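Local coordinates for putative dienelactone hydrolase (Klebsiella pneumoniae subsp. pneumoniae MGH 78578, PDB 3F67), which probably hydrolyses carboxylic ester or lactone bonds and belongs to the dienelactone hydrolase family of alpha/beta hydrolases, at residues A[49-52]-A[53-56]; A[229-232]-A[233-237]; A[125-128]-A[129-133]. All blocks are in the same frame, centred on the assembly; numbering follows the deposited sequence.

Contact 1: A[49-52]-A[53-56]; sequences RDLC and RRLA
The packing of R53 over the backbone of R49 and D50 is a local contact within one helix, 46-57, which crosses from strand 32-38 to strand 61-65. Four successive i to i+4 bonds run along the helix, among them R53 N to R49 O at 3.0 Å and R54 N to D50 O at 2.9 Å. On the polar side, the side chain of R53 bends at its third torsion (-63°), which folds the guanidinium back over the preceding turn. One face of this flat group then rests on R49 O and D50 CA, with NH2 3.5 Å from that CA. D50 OD1 is 4.1 Å from R53 NH2 but well out of the guanidinium plane, so the attraction between them is probably one of charge alone. Water makes the link instead, one molecule donating to D50 OD1 and accepting from R53 NE. A separate water accepts from R49 NE and R53 NH1, joining the two arginines. Their direct partners lie elsewhere: R49 forms a salt bridge with E8 and R53 one with E46, and R53 NH1 also bonds Y21 OH.

R54 also reaches D50 through water, a further molecule spanning D50 OD2 and R54 NH1, and the carboxylate and guanidinium planes are turned 54° apart. The side chain of R54 runs alongside L51, pointing the same way, and brings NH1 to 3.5 Å from L51 CD2; beyond this the guanidinium makes a cation-pi contact with W231. C52 and L55 pack on strands 32-38 and 61-65. An apolar side set against the sheet and a hydrated band of charge beyond it make this an amphipathic helix, as expected of a beta-alpha-beta crossover in an alpha/beta-hydrolase fold.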
# COMPACT_ATOMS: atom_id res chain seq x y z
N ARG A 49 -10.14 -6.75 0.81
CA ARG A 49 -10.50 -7.59 1.96
C ARG A 49 -9.93 -9.01 1.83
O ARG A 49 -9.41 -9.58 2.80
CB ARG A 49 -12.03 -7.58 2.18
CG ARG A 49 -12.59 -6.15 2.36
CD ARG A 49 -14.12 -6.15 2.19
NE ARG A 49 -14.84 -6.89 3.22
CZ ARG A 49 -15.60 -6.33 4.17
NH1 ARG A 49 -16.24 -7.08 5.05
NH2 ARG A 49 -15.73 -5.01 4.25
N ASP A 50 -10.01 -9.58 0.62
CA ASP A 50 -9.38 -10.89 0.30
C ASP A 50 -7.86 -10.84 0.57
O ASP A 50 -7.32 -11.76 1.21
CB ASP A 50 -9.67 -11.22 -1.18
CG ASP A 50 -9.22 -12.60 -1.61
OD1 ASP A 50 -9.03 -13.51 -0.77
OD2 ASP A 50 -9.10 -12.78 -2.85
N LEU A 51 -7.18 -9.79 0.11
CA LEU A 51 -5.76 -9.65 0.37
C LEU A 51 -5.45 -9.60 1.88
O LEU A 51 -4.44 -10.18 2.29
CB LEU A 51 -5.18 -8.42 -0.36
CG LEU A 51 -5.30 -8.52 -1.91
CD1 LEU A 51 -4.63 -7.29 -2.50
CD2 LEU A 51 -4.69 -9.80 -2.51
N CYS A 52 -6.26 -8.89 2.68
CA CYS A 52 -6.02 -8.84 4.14
C CYS A 52 -6.14 -10.25 4.71
O CYS A 52 -5.34 -10.68 5.55
CB CYS A 52 -7.09 -7.95 4.82
SG CYS A 52 -6.80 -6.18 4.48
N ARG A 53 -7.15 -10.99 4.24
CA ARG A 53 -7.32 -12.37 4.73
C ARG A 53 -6.13 -13.27 4.32
O ARG A 53 -5.67 -14.09 5.14
CB ARG A 53 -8.63 -12.97 4.21
CG ARG A 53 -9.83 -12.30 4.85
CD ARG A 53 -11.11 -13.02 4.48
NE ARG A 53 -11.46 -13.03 3.05
CZ ARG A 53 -12.23 -12.15 2.43
NH1 ARG A 53 -12.72 -11.09 3.08
NH2 ARG A 53 -12.51 -12.35 1.12
N ARG A 54 -5.61 -13.09 3.09
CA ARG A 54 -4.45 -13.86 2.63
C ARG A 54 -3.21 -13.55 3.47
O ARG A 54 -2.44 -14.47 3.82
CB ARG A 54 -4.21 -13.62 1.13
CG ARG A 54 -5.32 -14.28 0.29
CD ARG A 54 -5.14 -14.01 -1.18
NE ARG A 54 -3.78 -14.35 -1.64
CZ ARG A 54 -3.23 -13.86 -2.74
NH1 ARG A 54 -3.94 -13.08 -3.54
NH2 ARG A 54 -1.98 -14.24 -3.09
N LEU A 55 -3.05 -12.28 3.83
CA LEU A 55 -1.93 -11.90 4.73
C LEU A 55 -2.10 -12.49 6.13
O LEU A 55 -1.11 -12.92 6.77
CB LEU A 55 -1.81 -10.37 4.81
CG LEU A 55 -1.19 -9.72 3.55
CD1 LEU A 55 -1.43 -8.20 3.51
CD2 LEU A 55 0.32 -10.03 3.48
N ALA A 56 -3.33 -12.51 6.63
CA ALA A 56 -3.60 -13.09 7.96
C ALA A 56 -3.28 -14.60 7.98
O ALA A 56 -2.79 -15.10 8.97
CB ALA A 56 -5.05 -12.85 8.37
O HOH W 1 -15.12 -9.69 2.43
O HOH W 2 -6.68 -12.83 -3.93
O HOH W 3 -9.86 -14.79 1.46
O HOH W 4 -12.10 -15.02 -0.35

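Contact 2: A[229-232]-A[233-237]; sequences DGWQ and RMLAW
W231 and M234 meet in a Met-aromatic contact one helical turn apart on helix 224-238, the last helix of this alpha/beta-hydrolase fold. Here the packing is tight. M234, a selenomethionine, lies alongside the indole and bends at its third torsion (67°), which turns CE in over the six-membered ring. The methyl is 3.4 Å from the ring centroid and only 6° off the normal, a nearly vertical CH-pi contact, while SE stands farther off at 4.5 Å over the same ring. L235 adds a looser touch, its CD1 approaching W231 CD1 obliquely at 3.9 Å. Around this pair, W231 packs on L51 and L55 of helix 46-57 and M234 on V143 of strand 141-145, so the apolar cluster round the indole joins two helices to the central sheet.

The outer side is looser and more polar. Q232 is exposed and meets L235 only lightly, OE1 lying 4.1 Å from CD1, and A236 is exposed beside it. R233 belongs to this polar side too, though its side chain also packs on L173 and L175 of strand 172-177 and V205 of strand 202-207 while its charged end pairs with D229. The extended arginine carries NE to the carboxylate, which is turned well out of the guanidinium plane. A water donates to D229 OD1 and accepts from R233 NH2, closing a bridge beside the direct bond, and Y207 OH supplies D229 OD2 with another hydrogen bond. These three partners probably limit the rotation of the carboxylate. In the salt bridge itself, R233 NE donates to the syn lone pair of D229 OD2 at 2.9 Å, with the oxygen just 7° out of the guanidinium plane.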
# COMPACT_ATOMS: atom_id res chain seq x y z
N ASP A 229 4.54 -14.82 -8.11
CA ASP A 229 5.94 -14.51 -7.80
C ASP A 229 6.04 -13.26 -6.91
O ASP A 229 6.80 -13.23 -5.94
CB ASP A 229 6.76 -14.33 -9.08
CG ASP A 229 8.24 -14.14 -8.80
OD1 ASP A 229 8.92 -15.16 -8.62
OD2 ASP A 229 8.72 -12.99 -8.71
N GLY A 230 5.29 -12.22 -7.27
CA GLY A 230 5.32 -10.96 -6.47
C GLY A 230 4.87 -11.18 -5.04
O GLY A 230 5.48 -10.67 -4.08
N TRP A 231 3.83 -12.00 -4.88
CA TRP A 231 3.32 -12.29 -3.54
C TRP A 231 4.42 -12.99 -2.71
O TRP A 231 4.63 -12.66 -1.54
CB TRP A 231 2.09 -13.19 -3.62
CG TRP A 231 1.29 -13.24 -2.33
CD1 TRP A 231 1.22 -14.28 -1.45
CD2 TRP A 231 0.40 -12.22 -1.83
NE1 TRP A 231 0.38 -13.94 -0.39
CE2 TRP A 231 -0.14 -12.70 -0.60
CE3 TRP A 231 0.04 -10.94 -2.29
CZ2 TRP A 231 -1.05 -11.95 0.17
CZ3 TRP A 231 -0.85 -10.18 -1.52
CH2 TRP A 231 -1.39 -10.70 -0.30
N GLN A 232 5.16 -13.92 -3.35
CA GLN A 232 6.22 -14.61 -2.60
C GLN A 232 7.37 -13.66 -2.31
O GLN A 232 7.94 -13.72 -1.20
CB GLN A 232 6.71 -15.84 -3.38
CG GLN A 232 5.62 -16.98 -3.47
CD GLN A 232 5.03 -17.35 -2.08
OE1 GLN A 232 3.79 -17.34 -1.86
NE2 GLN A 232 5.93 -17.60 -1.10
N ARG A 233 7.66 -12.75 -3.23
CA ARG A 233 8.75 -11.74 -2.99
C ARG A 233 8.35 -10.81 -1.86
O ARG A 233 9.18 -10.42 -1.06
CB ARG A 233 9.08 -10.91 -4.24
CG ARG A 233 9.88 -11.71 -5.32
CD ARG A 233 10.20 -10.83 -6.52
NE ARG A 233 10.94 -11.66 -7.49
CZ ARG A 233 12.26 -11.80 -7.53
NH1 ARG A 233 13.04 -11.12 -6.69
NH2 ARG A 233 12.81 -12.57 -8.49
N MSE A 234 7.07 -10.45 -1.79
CA MSE A 234 6.59 -9.60 -0.69
C MSE A 234 6.77 -10.30 0.67
O MSE A 234 7.31 -9.73 1.63
CB MSE A 234 5.12 -9.25 -0.90
CG MSE A 234 4.51 -8.41 0.25
SE MSE A 234 2.56 -8.41 0.07
CE MSE A 234 2.28 -10.28 0.44
N LEU A 235 6.29 -11.54 0.76
CA LEU A 235 6.48 -12.30 1.99
C LEU A 235 7.97 -12.48 2.34
O LEU A 235 8.32 -12.40 3.53
CB LEU A 235 5.80 -13.67 1.90
CG LEU A 235 4.26 -13.53 1.76
CD1 LEU A 235 3.70 -14.92 1.48
CD2 LEU A 235 3.59 -12.96 3.04
N ALA A 236 8.82 -12.70 1.34
CA ALA A 236 10.27 -12.84 1.61
C ALA A 236 10.86 -11.53 2.16
O ALA A 236 11.73 -11.53 3.05
CB ALA A 236 11.02 -13.25 0.29
N TRP A 237 10.36 -10.40 1.66
CA TRP A 237 10.89 -9.09 2.03
C TRP A 237 10.55 -8.82 3.48
O TRP A 237 11.34 -8.23 4.22
CB TRP A 237 10.25 -8.03 1.12
CG TRP A 237 10.89 -6.67 1.18
CD1 TRP A 237 10.43 -5.57 1.85
CD2 TRP A 237 12.06 -6.27 0.48
NE1 TRP A 237 11.27 -4.49 1.63
CE2 TRP A 237 12.26 -4.89 0.76
CE3 TRP A 237 12.95 -6.94 -0.39
CZ2 TRP A 237 13.34 -4.16 0.22
CZ3 TRP A 237 14.02 -6.22 -0.96
CH2 TRP A 237 14.22 -4.83 -0.64
O HOH W 5 11.34 -14.43 -9.91

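Contact 3: A[125-128]-A[129-133]; sequences GGRI and TWLYA
The guanidinium of R127 receives L131 CD1 over one face, the methyl standing 3.5 Å above the plane and displaced toward the rim. From L131 CD1 the distance to CZ, NH1 and NH2 of R127 is 3.8 Å in each case, so one methyl sits about equally far from the central carbon and both terminal nitrogens. The arginine is extended, with CG anti to its amide nitrogen (chi1 171°), and reaches past the leucine to polar partners beyond: NH2 forms a salt bridge with D93, and NE hydrogen-bonds H160. A buried charge is thus paired while an apolar methyl packs on its face. The second flat group, the indole of W130, is met obliquely by the backbone, with CD1 3.2 Å from G126 O; its NE1 hydrogen-bonds Y176 OH.

The carbonyl of G125, at the start of the helix, is gripped twice by T129. Its OG1 donates at 2.8 Å to G125 O, and its own amide N donates to the same oxygen at 2.9 Å, the two arriving from opposite faces of the carbonyl plane. OG1 can do this because it sits beside the backbone nitrogen (chi1 -69°), turned back toward the previous turn. The bond from W130 N to G126 O is weak, whereas Y132 N meets I128 O nearly head-on at 2.8 Å. G125 belongs to a sequence resembling the nucleophile elbow of alpha/beta hydrolases, with C123 as the probable nucleophile, so the carbonyl that takes both bonds belongs to the closing glycine of that pattern.

Helix 124-133 is buried between neighbours: T129 rests on A142 and A144 of strand 141-145, I128 packs on V96 and L100 of helix 93-108, and L131 meets I164 of helix 161-164.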
# COMPACT_ATOMS: atom_id res chain seq x y z
N GLY A 125 -2.31 3.10 -4.08
CA GLY A 125 -1.74 2.68 -2.81
C GLY A 125 -0.26 2.34 -2.82
O GLY A 125 0.41 2.44 -1.77
N GLY A 126 0.25 1.98 -3.99
CA GLY A 126 1.69 1.68 -4.14
C GLY A 126 2.47 2.98 -4.13
O GLY A 126 3.56 3.01 -3.59
N ARG A 127 1.91 4.06 -4.69
CA ARG A 127 2.59 5.35 -4.57
C ARG A 127 2.62 5.80 -3.11
O ARG A 127 3.65 6.24 -2.61
CB ARG A 127 1.94 6.40 -5.48
CG ARG A 127 2.50 7.83 -5.22
CD ARG A 127 1.90 8.84 -6.18
NE ARG A 127 2.20 10.21 -5.76
CZ ARG A 127 1.54 10.87 -4.81
NH1 ARG A 127 0.48 10.30 -4.22
NH2 ARG A 127 1.89 12.11 -4.50
N ILE A 128 1.47 5.68 -2.45
CA ILE A 128 1.35 6.04 -1.02
C ILE A 128 2.35 5.24 -0.18
O ILE A 128 2.96 5.78 0.75
CB ILE A 128 -0.12 5.83 -0.55
CG1 ILE A 128 -1.08 6.82 -1.25
CG2 ILE A 128 -0.23 5.89 0.99
CD1 ILE A 128 -0.77 8.30 -0.97
N THR A 129 2.52 3.97 -0.54
CA THR A 129 3.48 3.11 0.13
C THR A 129 4.90 3.73 0.13
O THR A 129 5.54 3.77 1.17
CB THR A 129 3.45 1.67 -0.46
OG1 THR A 129 2.20 1.08 -0.09
CG2 THR A 129 4.53 0.77 0.20
N TRP A 130 5.38 4.17 -1.04
CA TRP A 130 6.68 4.85 -1.07
C TRP A 130 6.70 6.06 -0.16
O TRP A 130 7.66 6.28 0.59
CB TRP A 130 6.98 5.32 -2.51
CG TRP A 130 7.37 4.24 -3.49
CD1 TRP A 130 6.59 3.70 -4.50
CD2 TRP A 130 8.66 3.60 -3.59
NE1 TRP A 130 7.34 2.77 -5.23
CE2 TRP A 130 8.60 2.69 -4.68
CE3 TRP A 130 9.86 3.70 -2.84
CZ2 TRP A 130 9.68 1.89 -5.06
CZ3 TRP A 130 10.96 2.91 -3.22
CH2 TRP A 130 10.86 2.01 -4.33
N LEU A 131 5.67 6.90 -0.29
CA LEU A 131 5.62 8.11 0.54
C LEU A 131 5.68 7.78 2.04
O LEU A 131 6.34 8.50 2.82
CB LEU A 131 4.38 8.96 0.24
CG LEU A 131 4.22 9.47 -1.20
CD1 LEU A 131 2.99 10.43 -1.32
CD2 LEU A 131 5.45 10.08 -1.77
N TYR A 132 4.90 6.77 2.46
CA TYR A 132 4.83 6.42 3.88
C TYR A 132 6.18 5.92 4.40
O TYR A 132 6.57 6.21 5.57
CB TYR A 132 3.74 5.34 4.13
CG TYR A 132 3.37 5.30 5.60
CD1 TYR A 132 2.77 6.39 6.21
CD2 TYR A 132 3.68 4.18 6.36
CE1 TYR A 132 2.48 6.39 7.56
CE2 TYR A 132 3.38 4.14 7.74
CZ TYR A 132 2.77 5.25 8.31
OH TYR A 132 2.47 5.25 9.66
N ALA A 133 6.93 5.22 3.53
CA ALA A 133 8.27 4.78 3.91
C ALA A 133 9.24 5.94 4.17
O ALA A 133 10.20 5.77 4.92
CB ALA A 133 8.86 3.78 2.84

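Overall arrangement
All three contacts lie within single helices of one alpha/beta-hydrolase domain, between residues about one turn apart, yet their chemistry follows their depth. Contact 3 is the core member, its centre about 6 Å from that of the chain and every touching residue buried; its polar groups are met by protein partners. Contacts 1 and 2 lie farther out, about 13 and 14 Å from the chain centre, and both combine an apolar inner side with water-bridged charges outside. These two also touch: R54 NH2 comes within 3.4 Å of W231 CD2, and L55 CD2 within 3.6 Å of M234 CE. Contact 3 touches neither, its nearest atoms being about 8 Å from contact 2 and 10 Å from contact 1.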